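Beta-lactamase (Burkholderia cenocepacia, PDB 5E2G) probably hydrolyses the amide bond of beta-lactam rings to give substituted beta-amino acids, as a member of the class C beta-lactamase family. Local coordinates at residues Gln174-Phe177 against Pro178-Met182; Val222-Ala226 against Ala227-Arg231; Pro244-Gln247 against Arg248-Glu251. All coordinates share one frame; numbering follows the deposited sequence. Where two conformers were deposited one is given.

Contact 1. Residues Gln174-Phe177 against Pro178-Met182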
loop_
_atom_site.group_PDB
_atom_site.type_symbol
_atom_site.label_atom_id
_atom_site.label_comp_id
_atom_site.label_asym_id
_atom_site.label_seq_id
_atom_site.Cartn_x
_atom_site.Cartn_y
_atom_site.Cartn_z
ATOM N N GLN A 174 5.091 -5.225 16.487
ATOM C CA GLN A 174 5.664 -4.746 17.737
ATOM C C GLN A 174 6.460 -3.459 17.577
ATOM O O GLN A 174 6.911 -2.900 18.582
ATOM C CB GLN A 174 6.563 -5.822 18.365
ATOM C CG GLN A 174 5.917 -7.189 18.494
ATOM C CD GLN A 174 4.635 -7.164 19.309
ATOM O OE1 GLN A 174 4.495 -6.381 20.252
ATOM N NE2 GLN A 174 3.688 -8.019 18.943
ATOM N N ARG A 175 6.649 -2.984 16.346
ATOM C CA ARG A 175 7.455 -1.799 16.094
ATOM C C ARG A 175 6.653 -0.784 15.301
ATOM O O ARG A 175 6.264 0.250 15.841
ATOM C CB ARG A 175 8.728 -2.178 15.342
ATOM C CG ARG A 175 9.903 -1.240 15.512
ATOM C CD ARG A 175 11.100 -1.578 14.567
ATOM N NE ARG A 175 11.982 -0.439 14.296
ATOM C CZ ARG A 175 12.829 0.096 15.170
ATOM N NH1 ARG A 175 12.917 -0.389 16.402
ATOM N NH2 ARG A 175 13.579 1.133 14.814
ATOM N N LEU A 176 6.385 -1.068 14.025
ATOM C CA LEU A 176 5.809 -0.050 13.148
ATOM C C LEU A 176 4.392 0.327 13.571
ATOM O O LEU A 176 4.104 1.504 13.813
ATOM C CB LEU A 176 5.824 -0.526 11.694
ATOM C CG LEU A 176 5.261 0.497 10.700
ATOM C CD1 LEU A 176 6.121 1.743 10.684
ATOM C CD2 LEU A 176 5.112 -0.057 9.294
ATOM N N PHE A 177 3.489 -0.661 13.646
ATOM C CA PHE A 177 2.079 -0.382 13.920
ATOM C C PHE A 177 1.871 0.363 15.231
ATOM O O PHE A 177 1.186 1.398 15.221
ATOM C CB PHE A 177 1.269 -1.683 13.907
ATOM C CG PHE A 177 1.302 -2.431 12.595
ATOM C CD1 PHE A 177 1.680 -1.808 11.411
ATOM C CD2 PHE A 177 0.939 -3.770 12.553
ATOM C CE1 PHE A 177 1.696 -2.499 10.221
ATOM C CE2 PHE A 177 0.954 -4.468 11.366
ATOM C CZ PHE A 177 1.331 -3.834 10.200
ATOM N N PRO A 178 2.416 -0.077 16.375
ATOM C CA PRO A 178 2.225 0.710 17.604
ATOM C C PRO A 178 2.869 2.080 17.556
ATOM O O PRO A 178 2.418 2.983 18.267
ATOM C CB PRO A 178 2.860 -0.166 18.695
ATOM C CG PRO A 178 3.768 -1.076 17.978
ATOM C CD PRO A 178 3.139 -1.330 16.652
ATOM N N ALA A 179 3.907 2.277 16.747
ATOM C CA ALA A 179 4.521 3.594 16.684
ATOM C C ALA A 179 3.677 4.595 15.915
ATOM O O ALA A 179 3.865 5.803 16.086
ATOM C CB ALA A 179 5.886 3.499 16.051
ATOM N N ILE A 180 2.779 4.115 15.050
ATOM C CA ILE A 180 1.745 4.953 14.453
ATOM C C ILE A 180 0.475 4.941 15.288
ATOM O O ILE A 180 -0.453 5.714 15.004
ATOM C CB ILE A 180 1.397 4.492 13.020
ATOM C CG1 ILE A 180 2.654 4.088 12.258
ATOM C CG2 ILE A 180 0.637 5.574 12.251
ATOM C CD1 ILE A 180 3.216 5.179 11.419
ATOM N N GLY A 181 0.403 4.092 16.308
ATOM C CA GLY A 181 -0.829 3.947 17.049
ATOM C C GLY A 181 -1.878 3.205 16.254
ATOM O O GLY A 181 -3.066 3.528 16.354
HETATM N N MSE A 182 -1.463 2.233 15.449
HETATM C CA MSE A 182 -2.391 1.395 14.706
HETATM C C MSE A 182 -2.652 0.125 15.510
HETATM O O MSE A 182 -1.905 -0.852 15.414
HETATM C CB MSE A 182 -1.833 1.070 13.322
HETATM C CG MSE A 182 -1.485 2.301 12.489
HETATM SE SE MSE A 182 -0.559 1.843 10.825
HETATM C CE MSE A 182 -2.033 1.010 9.894
#

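Contact 2. Residues Val222-Ala226 against Ala227-Arg231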
loop_
_atom_site.group_PDB
_atom_site.type_symbol
_atom_site.label_atom_id
_atom_site.label_comp_id
_atom_site.label_asym_id
_atom_site.label_seq_id
_atom_site.Cartn_x
_atom_site.Cartn_y
_atom_site.Cartn_z
ATOM N N VAL A 222 -1.448 -7.340 5.149
ATOM C CA VAL A 222 -2.062 -6.466 6.144
ATOM C C VAL A 222 -3.579 -6.602 6.104
ATOM O O VAL A 222 -4.211 -6.484 5.045
ATOM C CB VAL A 222 -1.637 -5.002 5.945
ATOM C CG1 VAL A 222 -2.350 -4.135 6.954
ATOM C CG2 VAL A 222 -0.135 -4.848 6.100
ATOM N N ARG A 223 -4.156 -6.866 7.272
ATOM C CA ARG A 223 -5.565 -6.669 7.558
ATOM C C ARG A 223 -5.671 -5.496 8.521
ATOM O O ARG A 223 -4.851 -5.371 9.433
ATOM C CB ARG A 223 -6.174 -7.926 8.179
ATOM C CG ARG A 223 -6.715 -8.955 7.186
ATOM C CD ARG A 223 -5.697 -9.436 6.154
ATOM N NE ARG A 223 -4.568 -10.156 6.729
ATOM C CZ ARG A 223 -4.506 -11.476 6.861
ATOM N NH1 ARG A 223 -5.516 -12.236 6.472
ATOM N NH2 ARG A 223 -3.429 -12.037 7.389
ATOM N N THR A 224 -6.652 -4.619 8.318
ATOM C CA THR A 224 -6.713 -3.408 9.132
ATOM C C THR A 224 -8.111 -2.807 9.057
ATOM O O THR A 224 -8.964 -3.255 8.287
ATOM C CB THR A 224 -5.643 -2.390 8.694
ATOM O OG1 THR A 224 -5.675 -1.239 9.551
ATOM C CG2 THR A 224 -5.865 -1.953 7.255
ATOM N N THR A 225 -8.336 -1.791 9.888
ATOM C CA THR A 225 -9.572 -1.024 9.907
ATOM C C THR A 225 -9.395 0.281 9.141
ATOM O O THR A 225 -8.277 0.717 8.858
ATOM C CB THR A 225 -10.014 -0.697 11.334
ATOM O OG1 THR A 225 -9.068 0.198 11.925
ATOM C CG2 THR A 225 -10.103 -1.946 12.166
ATOM N N ALA A 226 -10.528 0.920 8.835
ATOM C CA ALA A 226 -10.467 2.211 8.167
ATOM C C ALA A 226 -9.808 3.245 9.058
ATOM O O ALA A 226 -9.018 4.069 8.584
ATOM C CB ALA A 226 -11.862 2.672 7.756
ATOM N N ALA A 227 -10.108 3.207 10.358
ATOM C CA ALA A 227 -9.502 4.159 11.280
ATOM C C ALA A 227 -7.981 4.046 11.267
ATOM O O ALA A 227 -7.275 5.053 11.176
ATOM C CB ALA A 227 -10.051 3.944 12.691
ATOM N N ASP A 228 -7.456 2.822 11.343
ATOM C CA ASP A 228 -6.008 2.650 11.427
ATOM C C ASP A 228 -5.321 3.091 10.143
ATOM O O ASP A 228 -4.291 3.779 10.185
ATOM C CB ASP A 228 -5.662 1.196 11.738
ATOM C CG ASP A 228 -5.670 0.894 13.231
ATOM O OD1 ASP A 228 -6.203 1.698 14.026
ATOM O OD2 ASP A 228 -5.141 -0.165 13.609
ATOM N N LEU A 229 -5.867 2.700 8.990
ATOM C CA LEU A 229 -5.295 3.148 7.725
ATOM C C LEU A 229 -5.373 4.666 7.607
ATOM O O LEU A 229 -4.449 5.311 7.100
ATOM C CB LEU A 229 -6.014 2.474 6.557
ATOM C CG LEU A 229 -5.213 2.346 5.266
ATOM C CD1 LEU A 229 -3.821 1.837 5.587
ATOM C CD2 LEU A 229 -5.907 1.406 4.306
ATOM N N LEU A 230 -6.459 5.252 8.105
ATOM C CA LEU A 230 -6.582 6.703 8.110
ATOM C C LEU A 230 -5.499 7.338 8.970
ATOM O O LEU A 230 -4.926 8.366 8.599
ATOM C CB LEU A 230 -7.970 7.105 8.608
ATOM C CG LEU A 230 -8.342 8.568 8.378
ATOM C CD1 LEU A 230 -8.227 8.904 6.885
ATOM C CD2 LEU A 230 -9.742 8.839 8.912
ATOM N N ARG A 231 -5.215 6.745 10.131
ATOM C CA ARG A 231 -4.188 7.302 11.007
ATOM C C ARG A 231 -2.824 7.272 10.329
ATOM O O ARG A 231 -2.023 8.198 10.487
ATOM C CB ARG A 231 -4.175 6.540 12.330
ATOM C CG ARG A 231 -3.363 7.208 13.407
ATOM C CD ARG A 231 -3.630 6.612 14.782
ATOM N NE ARG A 231 -2.816 7.273 15.803
ATOM C CZ ARG A 231 -3.126 8.437 16.368
ATOM N NH1 ARG A 231 -4.232 9.068 16.020
ATOM N NH2 ARG A 231 -2.328 8.972 17.279
#

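Contact 3. Residues Pro244-Gln247 against Arg248-Glu251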
loop_
_atom_site.group_PDB
_atom_site.type_symbol
_atom_site.label_atom_id
_atom_site.label_comp_id
_atom_site.label_asym_id
_atom_site.label_seq_id
_atom_site.Cartn_x
_atom_site.Cartn_y
_atom_site.Cartn_z
ATOM N N PRO A 244 10.583 11.358 15.976
ATOM C CA PRO A 244 11.294 12.013 14.862
ATOM C C PRO A 244 11.878 11.065 13.830
ATOM O O PRO A 244 11.804 11.372 12.632
ATOM C CB PRO A 244 12.393 12.817 15.574
ATOM C CG PRO A 244 12.493 12.229 16.940
ATOM C CD PRO A 244 11.114 11.779 17.282
ATOM N N ARG A 245 12.466 9.932 14.243
ATOM C CA ARG A 245 13.055 9.013 13.266
ATOM C C ARG A 245 11.988 8.425 12.349
ATOM O O ARG A 245 12.159 8.382 11.125
ATOM C CB ARG A 245 13.829 7.892 13.963
ATOM C CG ARG A 245 14.349 6.808 13.006
ATOM C CD ARG A 245 15.152 5.725 13.736
ATOM N NE ARG A 245 15.344 4.514 12.930
ATOM C CZ ARG A 245 15.879 3.378 13.383
ATOM N NH1 ARG A 245 16.269 3.280 14.651
ATOM N NH2 ARG A 245 16.020 2.339 12.573
ATOM N N LEU A 246 10.875 7.964 12.918
ATOM C CA LEU A 246 9.809 7.444 12.073
ATOM C C LEU A 246 9.198 8.539 11.213
ATOM O O LEU A 246 8.862 8.294 10.052
ATOM C CB LEU A 246 8.736 6.759 12.911
ATOM C CG LEU A 246 7.581 6.209 12.071
ATOM C CD1 LEU A 246 8.064 5.277 10.975
ATOM C CD2 LEU A 246 6.535 5.525 12.913
ATOM N N GLN A 247 9.057 9.754 11.749
ATOM C CA GLN A 247 8.458 10.824 10.958
ATOM C C GLN A 247 9.295 11.127 9.726
ATOM O O GLN A 247 8.761 11.230 8.616
ATOM C CB GLN A 247 8.286 12.086 11.789
ATOM C CG GLN A 247 7.528 13.167 11.035
ATOM C CD GLN A 247 6.064 12.814 10.823
ATOM O OE1 GLN A 247 5.224 13.071 11.689
ATOM N NE2 GLN A 247 5.751 12.217 9.678
ATOM N N ARG A 248 10.613 11.288 9.907
ATOM C CA ARG A 248 11.509 11.426 8.761
ATOM C C ARG A 248 11.398 10.225 7.831
ATOM O O ARG A 248 11.309 10.384 6.606
ATOM C CB ARG A 248 12.954 11.593 9.228
ATOM C CG ARG A 248 13.183 12.821 10.094
ATOM C CD ARG A 248 14.667 13.112 10.310
ATOM N NE ARG A 248 15.353 12.069 11.077
ATOM C CZ ARG A 248 15.549 12.105 12.395
ATOM N NH1 ARG A 248 15.109 13.137 13.103
ATOM N NH2 ARG A 248 16.184 11.106 13.003
ATOM N N ALA A 249 11.387 9.013 8.401
ATOM C CA ALA A 249 11.269 7.808 7.590
ATOM C C ALA A 249 10.010 7.842 6.741
ATOM O O ALA A 249 10.047 7.504 5.552
ATOM C CB ALA A 249 11.271 6.568 8.481
ATOM N N ILE A 250 8.892 8.266 7.329
ATOM C CA ILE A 250 7.629 8.296 6.598
ATOM C C ILE A 250 7.696 9.298 5.455
ATOM O O ILE A 250 7.284 9.005 4.327
ATOM C CB ILE A 250 6.465 8.610 7.551
ATOM C CG1 ILE A 250 6.158 7.403 8.432
ATOM C CG2 ILE A 250 5.231 9.010 6.765
ATOM C CD1 ILE A 250 5.181 7.706 9.542
ATOM N N GLU A 251 8.211 10.498 5.726
ATOM C CA GLU A 251 8.256 11.503 4.668
ATOM C C GLU A 251 9.150 11.047 3.521
ATOM O O GLU A 251 8.830 11.271 2.348
ATOM C CB GLU A 251 8.724 12.852 5.216
ATOM C CG GLU A 251 8.460 13.982 4.230
ATOM C CD GLU A 251 8.904 15.353 4.723
ATOM O OE1 GLU A 251 9.589 15.427 5.766
ATOM O OE2 GLU A 251 8.565 16.359 4.061
#

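Contact 1. Residues Gln174-Phe177 against Pro178-Met182
F177 and M182 meet at the C-terminal end of helix 168-180, where the selenium of M182, a selenomethionine, sits obliquely to the phenyl ring. M182 SE lies 5.3 Å from the centroid of the F177 ring, a Met-aromatic contact. Both CG atoms stand anti to their carbonyl carbons (chi1 -60° in F177, -56° in M182), with F177 CB 4.2 Å from M182 CB, and the bend at chi3 of M182 ends its chain beside the ring. In the backbone of the same two residues, M182 N donates to F177 O at 2.8 Å in a nearly straight bond, the donor standing 39° above the carbonyl plane. This is the 6-to-1 bond of a Schellman motif, with G181 at positive phi as the C-prime residue; its companion, from G181 N to P178 O, is weak. L176 and I180 run along another side of the helix, barely touching each other (L176 CD1 to I180 CG1, 4.5 Å), but I180 CG1 sits 3.3 Å from L176 O. Both turn towards L246 of helix 244-252, and L176 also reaches L67 and T70 of helix 64-77. P178 brings no N-H to the turn and interrupts the bonding there; its ring lies against the preceding turn, with P178 CG 3.5 Å from R175 O. That same R175 O accepts from A179 N at 3.2 Å, while the R175 guanidinium extends off to a salt bridge with D74.

Contact 2. Residues Val222-Ala226 against Ala227-Arg231
T225 holds the start of helix 226-235 through a side-chain bond: D228 N donates to T225 OG1 at 3.1 Å, with an N-H...O angle of 163°. The hydroxyl can reach that amide because it stands between the backbone N and the carbonyl carbon of its own residue (chi1 67°). Main-chain bonds then set the first turns. L229 N points almost straight at T225 O, 175° at the hydrogen over 3.1 Å, and L230 N reaches A226 O at 2.9 Å. Among the van der Waals contacts, T224 swings its hydroxyl across D228, OG1 coming 3.3 Å from D228 CB, and L230 CB rests 3.2 Å from A226 O. The polar ends look elsewhere: T224 OG1 bonds to T185, and D228 OD2 is gripped by both H184 N and T185 OG1, two bonds that fix the buried carboxylate. A226, L229 and L230 turn their apolar sides to strand 332-338, L337 and V335 among the residues met. The whole is an N-cap threonine at a strand-to-helix junction: strand 223-224, paired with strand 58-59, passes directly into a helix packed against the large antiparallel sheet of the beta-lactamase fold.

Contact 3. Residues Pro244-Gln247 against Arg248-Glu251
P244 opens helix 244-252 and lies under the side chain of R248, one turn on. P244 O accepts from R248 N at 3.0 Å, almost straight at 177°, and the R248 chain then folds back over that carbonyl, its CG 3.2 Å from P244 O. The bend at chi3 (-65°) returns the guanidinium to the first turn, where P244 O and the CA of R245 lie over the same face of it, and its NH1 comes 3.7 Å from P244 CB. R248 NE also has a long, weak ion pair with E77. R245 O accepts a hydrogen bond from A249 N, while its extended side chain carries the guanidinium to salt bridges with E80 and D74; D74, which also pairs with R175, probably eases the approach of the two guanidinium groups. At L246 the side chain meets I250: L246 CG is 3.8 Å from I250 CD1, the two chains crossing at a slant, and I250 N bonds to L246 O at 2.7 Å. Q247 O takes E251 N, 3.0 Å away. The Q247 side chain, bent at chi2, directs NE2 to A235 O at the end of the preceding helix 226-235. L246 and I250 turn to helices 168-180 and 64-77, meeting T70 of the latter, A249 packs beside its D74 and E77, and so the helix lies against both, with E251 reaching the loop at P305.

Overall arrangement
Contact 2 is the buried one, its helix resting on the large antiparallel sheet; contacts 1 and 3 are partly buried, each with some residues buried and others exposed, the outer ones polar and apolar alike. Contacts 1 and 3 pack on each other through I180, A179, L246 and I250, and both lean on helix 64-77, where D74 serves R175 and R245 alike. Contact 1 also touches contact 2: R231 NE probably hydrogen-bonds to I180 O, and M182 packs on D228. Contacts 2 and 3 do not meet, their nearest atoms about 7 Å apart. A threonine hydroxyl caps the helix start in contact 2, a glycine turn ends one in contact 1, and contact 3 adds an arginine folded over its first turn.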